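Local coordinates for protein ethylbenzene dehydrogenase alpha-subunit (Aromatoleum aromaticum, PDB 2IVF) that carries a molybdenum atom, an iron/sulfur cluster and the dinucleotides MGD and MD1 as the alpha-subunit of a molybdopterin oxidoreductase family enzyme, at residues A[196-201]-A[686-691]; A[205-208]-A[213-216]. All coordinates share one frame; numbering follows the deposited sequence.

Overall arrangement
Both contacts are buried and both use helix 197-210, so together they follow one helix from its start near MD1 to its later turns. Contact 1 sets its first turns beside the first turns of helix 687-704, 485 residues further on, and one of its glutamates holds the guanine of MD1. Contact 2 is local: after a short turn the chain comes back and lays 213-216 against the same helix, with the side chain of Ser214 about 14 Å from MD1. The centres of the two contacts are about 13 Å apart, and Trp688 and Ile691 of contact 1 pack on Arg205 and Met206 of contact 2. Apolar packing and ligand binding mark the first; a threonine methyl set against a serine hydroxyl, without a hydrogen bond, marks the second.

Contact 1: residues A[196-201]-A[686-691]; sequences GSIAWG and EEWDAI. With MD1 (phosphoric acid 4-(2-amino-4-oxo-3,4,5,6,-tetrahydro-pteridin-6-yl)-2-hydroxy-3,4-dimercapto-but-3-en-yl ester guanylate ester), chain N.
Glu687 meets Ala199 where the two backbones come nearest, with the CB atoms of the two residues 3.5 Å apart. Its CG lies beside the backbone N (chi1 -70°) and the chain then bends at chi2, which carries the carboxylate past the alanine methyl to the guanine of MD1. There OE2 alone accepts two bonds from the base: MD1 N1 donates to Glu687 OE2 at 2.7 Å with an N-H...O angle of 141°, and MD1 N2 reaches the same OE2 at 3.0 Å, more bent. Lys658 forms a salt bridge to this oxygen as well, so three partners grip it, and the lysine would probably favour a negative charge there. This is how one acidic side chain can read the N1-N2 edge of a guanine.

Trp688 follows, its CG anti to the backbone N, and crosses the side chain of Ile198 at about a right angle. Ile198 O lies at the edge of the indole, in its plane, 3.8 Å from Trp688 CE3, while Ile198 CG2 is 4.0 Å from that carbon. The indole NE1 is bonded to Leu733 O. One turn after Glu687, the Ile691 side chain touches Ala202 and Met206 of helix 197-210.

The axes of 197-201 and 687-691 run almost parallel, 21° apart and 8.8 Å at closest approach, with Gly196 and Glu686 as N-caps. Helices 486-493 and 736-749 pack against Trp688, the latter also against Ile198, and Glu660 of strand 659-661 binds Ile198 N.

Contact 2: residues A[205-208]-A[213-216]; sequences RMTY and VSPD
No ring or other flat group lies between Thr207 and Ser214, the pair that carries this contact. The Tyr208 phenol leads away from the strand, and the Pro215 side chain packs on Ile187, Pro546 and Trp549. What remains is a methyl against a hydroxyl. Thr207 CG2 stands anti to its backbone N (chi1 to OG1 -50°), which directs the methyl across to the returning chain, and Thr207 CG2 comes to 2.9 Å from Ser214 OG. That is short for a carbon beside an oxygen, and the exact placing of the serine hydroxyl is therefore doubtful. The same methyl lies 3.6 Å from Val213 N.

The two hydroxyls do not bond to each other, since Thr207 OG1 and Ser214 OG are 3.8 Å apart. Thr207 OG1 instead turns back along its own helix to Gly203 O, a common way for a threonine to satisfy itself within a helix. Ser214 OG, buried here, has no partner in the model. Packing, not polar pairing, thus joins the end part of the helix to the strand.

The returning chain is tied down by its backbone: Val213 is hydrogen-bonded through its backbone to Phe186 and Leu188 of strand 186-188, which also touches Thr207, and Ser214 is hydrogen-bonded in the same way to Val544 of strand 543-544, the parallel partner of 214-215. Asp216 then N-caps helix 217-221 through OD1 to Val219 N, while Met206 rests on helix 687-704, far along the sequence.

Contact 1: residues A[196-201]-A[686-691]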
loop_
_atom_site.group_PDB
_atom_site.type_symbol
_atom_site.label_atom_id
_atom_site.label_comp_id
_atom_site.label_asym_id
_atom_site.label_seq_id
_atom_site.Cartn_x
_atom_site.Cartn_y
_atom_site.Cartn_z
ATOM N N GLY A 196 17.787 -1.559 -4.307
ATOM C CA GLY A 196 18.474 -0.340 -4.696
ATOM C C GLY A 196 19.073 -0.448 -6.088
ATOM O O GLY A 196 19.431 -1.520 -6.532
ATOM N N SER A 197 19.136 0.693 -6.754
ATOM C CA SER A 197 19.777 0.835 -8.061
ATOM C C SER A 197 21.194 0.315 -8.028
ATOM O O SER A 197 21.649 -0.278 -9.008
ATOM C CB SER A 197 19.736 2.314 -8.518
ATOM O OG SER A 197 20.436 3.137 -7.631
ATOM N N ILE A 198 21.880 0.497 -6.898
ATOM C CA ILE A 198 23.256 0.088 -6.772
ATOM C C ILE A 198 23.301 -1.428 -6.615
ATOM O O ILE A 198 24.103 -2.078 -7.230
ATOM C CB ILE A 198 23.948 0.782 -5.577
ATOM C CG1 ILE A 198 23.970 2.321 -5.731
ATOM C CG2 ILE A 198 25.382 0.257 -5.374
ATOM C CD1 ILE A 198 24.302 3.074 -4.441
ATOM N N ALA A 199 22.385 -1.984 -5.834
ATOM C CA ALA A 199 22.255 -3.449 -5.746
ATOM C C ALA A 199 21.898 -4.074 -7.099
ATOM O O ALA A 199 22.414 -5.105 -7.455
ATOM C CB ALA A 199 21.186 -3.784 -4.720
ATOM N N TRP A 200 21.014 -3.432 -7.862
ATOM C CA TRP A 200 20.669 -3.916 -9.217
ATOM C C TRP A 200 21.916 -3.862 -10.122
ATOM O O TRP A 200 22.303 -4.866 -10.784
ATOM C CB TRP A 200 19.484 -3.125 -9.833
ATOM C CG TRP A 200 19.020 -3.832 -11.060
ATOM C CD1 TRP A 200 18.053 -4.787 -11.145
ATOM C CD2 TRP A 200 19.621 -3.759 -12.354
ATOM N NE1 TRP A 200 17.959 -5.253 -12.430
ATOM C CE2 TRP A 200 18.909 -4.638 -13.191
ATOM C CE3 TRP A 200 20.617 -2.959 -12.906
ATOM C CZ2 TRP A 200 19.200 -4.790 -14.542
ATOM C CZ3 TRP A 200 20.953 -3.160 -14.282
ATOM C CH2 TRP A 200 20.221 -4.056 -15.058
ATOM N N GLY A 201 22.540 -2.690 -10.152
ATOM C CA GLY A 201 23.848 -2.539 -10.776
ATOM C C GLY A 201 24.838 -3.606 -10.389
ATOM O O GLY A 201 25.454 -4.221 -11.243
ATOM N N GLU A 686 25.883 -4.028 2.524
ATOM C CA GLU A 686 25.346 -3.483 1.287
ATOM C C GLU A 686 25.531 -4.533 0.224
ATOM O O GLU A 686 26.506 -5.278 0.239
ATOM C CB GLU A 686 26.066 -2.201 0.866
ATOM C CG GLU A 686 26.044 -1.140 1.945
ATOM C CD GLU A 686 26.893 0.065 1.716
ATOM O OE1 GLU A 686 27.992 -0.013 1.068
ATOM O OE2 GLU A 686 26.468 1.114 2.302
ATOM N N GLU A 687 24.628 -4.565 -0.739
ATOM C CA GLU A 687 24.642 -5.646 -1.734
ATOM C C GLU A 687 25.874 -5.575 -2.625
ATOM O O GLU A 687 26.475 -6.616 -2.974
ATOM C CB GLU A 687 23.370 -5.591 -2.600
ATOM C CG GLU A 687 22.041 -5.973 -1.884
ATOM C CD GLU A 687 21.494 -4.874 -1.042
ATOM O OE1 GLU A 687 22.004 -3.743 -1.145
ATOM O OE2 GLU A 687 20.534 -5.110 -0.285
ATOM N N TRP A 688 26.286 -4.370 -2.993
ATOM C CA TRP A 688 27.526 -4.198 -3.783
ATOM C C TRP A 688 28.722 -4.842 -3.082
ATOM O O TRP A 688 29.511 -5.566 -3.706
ATOM C CB TRP A 688 27.805 -2.703 -4.039
ATOM C CG TRP A 688 28.971 -2.471 -4.905
ATOM C CD1 TRP A 688 30.295 -2.415 -4.528
ATOM C CD2 TRP A 688 28.943 -2.223 -6.307
ATOM N NE1 TRP A 688 31.078 -2.209 -5.633
ATOM C CE2 TRP A 688 30.269 -2.051 -6.729
ATOM C CE3 TRP A 688 27.919 -2.121 -7.251
ATOM C CZ2 TRP A 688 30.607 -1.841 -8.068
ATOM C CZ3 TRP A 688 28.260 -1.861 -8.572
ATOM C CH2 TRP A 688 29.586 -1.734 -8.963
ATOM N N ASP A 689 28.848 -4.565 -1.783
ATOM C CA ASP A 689 29.922 -5.106 -0.948
ATOM C C ASP A 689 29.826 -6.640 -0.832
ATOM O O ASP A 689 30.815 -7.350 -1.052
ATOM C CB ASP A 689 29.852 -4.470 0.437
ATOM C CG ASP A 689 30.845 -5.069 1.382
ATOM O OD1 ASP A 689 32.021 -5.214 0.988
ATOM O OD2 ASP A 689 30.428 -5.384 2.507
ATOM N N ALA A 690 28.613 -7.134 -0.567
ATOM C CA ALA A 690 28.309 -8.587 -0.550
ATOM C C ALA A 690 28.731 -9.273 -1.826
ATOM O O ALA A 690 29.431 -10.303 -1.773
ATOM C CB ALA A 690 26.804 -8.819 -0.312
ATOM N N ILE A 691 28.353 -8.684 -2.962
ATOM C CA ILE A 691 28.699 -9.229 -4.273
ATOM C C ILE A 691 30.165 -9.086 -4.554
ATOM O O ILE A 691 30.821 -9.993 -5.120
ATOM C CB ILE A 691 27.861 -8.579 -5.387
ATOM C CG1 ILE A 691 26.417 -9.073 -5.264
ATOM C CG2 ILE A 691 28.463 -8.914 -6.799
ATOM C CD1 ILE A 691 25.344 -8.198 -5.898
HETATM P PB MD1 N . 9.427 -9.480 -6.600
HETATM O O3B MD1 N . 8.891 -8.975 -5.200
HETATM O O1B MD1 N . 10.406 -8.470 -7.081
HETATM O O2B MD1 N . 9.706 -10.933 -6.618
HETATM O O3A MD1 N . 8.128 -9.319 -7.496
HETATM C C10 MD1 N . 7.817 -8.107 -8.216
HETATM C C11 MD1 N . 6.422 -8.354 -8.766
HETATM O O11 MD1 N . 5.548 -8.134 -7.607
HETATM C C12 MD1 N . 6.085 -7.332 -9.818
HETATM S S12 MD1 N . 6.978 -5.883 -9.988
HETATM C C13 MD1 N . 4.999 -7.490 -10.641
HETATM S S13 MD1 N . 4.563 -6.337 -11.793
HETATM C C14 MD1 N . 4.139 -8.696 -10.605
HETATM N N15 MD1 N . 2.759 -8.540 -10.296
HETATM C C16 MD1 N . 1.940 -9.626 -10.121
HETATM C C15 MD1 N . 0.591 -9.381 -9.944
HETATM O O14 MD1 N . 0.126 -8.210 -9.954
HETATM N N17 MD1 N . -0.159 -10.484 -9.694
HETATM C C17 MD1 N . 0.390 -11.767 -9.695
HETATM N N16 MD1 N . -0.444 -12.772 -9.466
HETATM N N18 MD1 N . 1.699 -11.968 -9.919
HETATM C C20 MD1 N . 2.464 -10.920 -10.135
HETATM N N8 MD1 N . 3.779 -11.120 -10.413
HETATM C C7 MD1 N . 4.750 -10.075 -10.594
HETATM P PA MD1 N . 9.063 -9.518 -3.695
HETATM O O1A MD1 N . 8.833 -8.323 -2.828
HETATM O O2A MD1 N . 8.147 -10.667 -3.520
HETATM O "O5'" MD1 N . 10.554 -10.021 -3.563
HETATM C "C5'" MD1 N . 11.560 -9.014 -3.540
HETATM C "C4'" MD1 N . 12.460 -9.241 -2.396
HETATM O "O4'" MD1 N . 13.296 -8.090 -2.395
HETATM C "C1'" MD1 N . 13.654 -7.914 -1.024
HETATM N N9 MD1 N . 14.169 -6.577 -0.698
HETATM C C4 MD1 N . 15.453 -6.330 -0.483
HETATM N N3 MD1 N . 16.515 -7.169 -0.533
HETATM C C2 MD1 N . 17.743 -6.709 -0.294
HETATM N N2 MD1 N . 18.817 -7.540 -0.358
HETATM N N1 MD1 N . 17.881 -5.388 0.084
HETATM C C6 MD1 N . 16.848 -4.485 0.158
HETATM O O6 MD1 N . 17.091 -3.311 0.436
HETATM C C5 MD1 N . 15.567 -4.970 -0.149
HETATM N N7 MD1 N . 14.346 -4.446 -0.168
HETATM C C8 MD1 N . 13.511 -5.430 -0.513
HETATM C "C2'" MD1 N . 12.360 -8.160 -0.253
HETATM O "O2'" MD1 N . 12.571 -8.561 1.123
HETATM C "C3'" MD1 N . 11.639 -9.218 -1.102
HETATM O "O3'" MD1 N . 11.666 -10.529 -0.478
#

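Contact 2: residues A[205-208]-A[213-216]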
loop_
_atom_site.group_PDB
_atom_site.type_symbol
_atom_site.label_atom_id
_atom_site.label_comp_id
_atom_site.label_asym_id
_atom_site.label_seq_id
_atom_site.Cartn_x
_atom_site.Cartn_y
_atom_site.Cartn_z
ATOM N N ARG A 205 26.172 -6.302 -12.980
ATOM C CA ARG A 205 27.584 -6.186 -13.253
ATOM C C ARG A 205 28.251 -7.545 -13.008
ATOM O O ARG A 205 29.101 -8.008 -13.770
ATOM C CB ARG A 205 28.165 -5.096 -12.356
ATOM C CG ARG A 205 29.615 -4.756 -12.614
ATOM C CD ARG A 205 30.017 -3.551 -11.750
ATOM N NE ARG A 205 31.383 -3.208 -12.055
ATOM C CZ ARG A 205 31.764 -2.505 -13.114
ATOM N NH1 ARG A 205 30.879 -2.048 -13.969
ATOM N NH2 ARG A 205 33.030 -2.282 -13.314
ATOM N N MET A 206 27.891 -8.171 -11.894
ATOM C CA MET A 206 28.404 -9.502 -11.570
ATOM C C MET A 206 28.097 -10.518 -12.661
ATOM O O MET A 206 28.977 -11.216 -13.137
ATOM C CB MET A 206 27.804 -9.945 -10.238
ATOM C CG MET A 206 28.222 -11.326 -9.755
ATOM S SD MET A 206 26.969 -11.967 -8.623
ATOM C CE MET A 206 25.471 -11.231 -9.242
ATOM N N THR A 207 26.839 -10.580 -13.067
ATOM C CA THR A 207 26.418 -11.557 -14.049
ATOM C C THR A 207 27.096 -11.281 -15.372
ATOM O O THR A 207 27.671 -12.163 -15.998
ATOM C CB THR A 207 24.878 -11.571 -14.174
ATOM O OG1 THR A 207 24.311 -11.677 -12.851
ATOM C CG2 THR A 207 24.441 -12.757 -15.075
ATOM N N TYR A 208 27.110 -10.017 -15.762
ATOM C CA TYR A 208 27.838 -9.609 -16.973
ATOM C C TYR A 208 29.339 -9.958 -16.941
ATOM O O TYR A 208 29.932 -10.484 -17.920
ATOM C CB TYR A 208 27.626 -8.114 -17.138
ATOM C CG TYR A 208 28.391 -7.486 -18.239
ATOM C CD1 TYR A 208 28.416 -8.045 -19.518
ATOM C CD2 TYR A 208 29.075 -6.287 -18.027
ATOM C CE1 TYR A 208 29.110 -7.426 -20.539
ATOM C CE2 TYR A 208 29.777 -5.678 -19.037
ATOM C CZ TYR A 208 29.787 -6.246 -20.292
ATOM O OH TYR A 208 30.489 -5.631 -21.299
ATOM N N VAL A 213 23.518 -15.807 -16.774
ATOM C CA VAL A 213 22.257 -15.658 -17.463
ATOM C C VAL A 213 21.359 -14.835 -16.571
ATOM O O VAL A 213 21.263 -15.115 -15.380
ATOM C CB VAL A 213 21.587 -17.021 -17.734
ATOM C CG1 VAL A 213 20.286 -16.792 -18.488
ATOM C CG2 VAL A 213 22.547 -17.938 -18.496
ATOM N N SER A 214 20.785 -13.765 -17.118
ATOM C CA SER A 214 19.880 -12.911 -16.349
ATOM C C SER A 214 18.526 -12.764 -17.072
ATOM O O SER A 214 18.345 -11.873 -17.914
ATOM C CB SER A 214 20.469 -11.526 -16.078
ATOM O OG SER A 214 21.869 -11.555 -15.792
ATOM N N PRO A 215 17.585 -13.667 -16.791
ATOM C CA PRO A 215 16.266 -13.492 -17.333
ATOM C C PRO A 215 15.729 -12.077 -17.153
ATOM O O PRO A 215 15.947 -11.432 -16.097
ATOM C CB PRO A 215 15.457 -14.528 -16.558
ATOM C CG PRO A 215 16.409 -15.656 -16.376
ATOM C CD PRO A 215 17.708 -14.959 -16.078
ATOM N N ASP A 216 15.096 -11.582 -18.207
ATOM C CA ASP A 216 14.615 -10.157 -18.279
ATOM C C ASP A 216 13.615 -9.818 -17.187
ATOM O O ASP A 216 12.554 -10.419 -17.132
ATOM C CB ASP A 216 13.964 -9.934 -19.630
ATOM C CG ASP A 216 13.694 -8.497 -19.938
ATOM O OD1 ASP A 216 13.043 -7.799 -19.133
ATOM O OD2 ASP A 216 14.101 -8.067 -21.046
#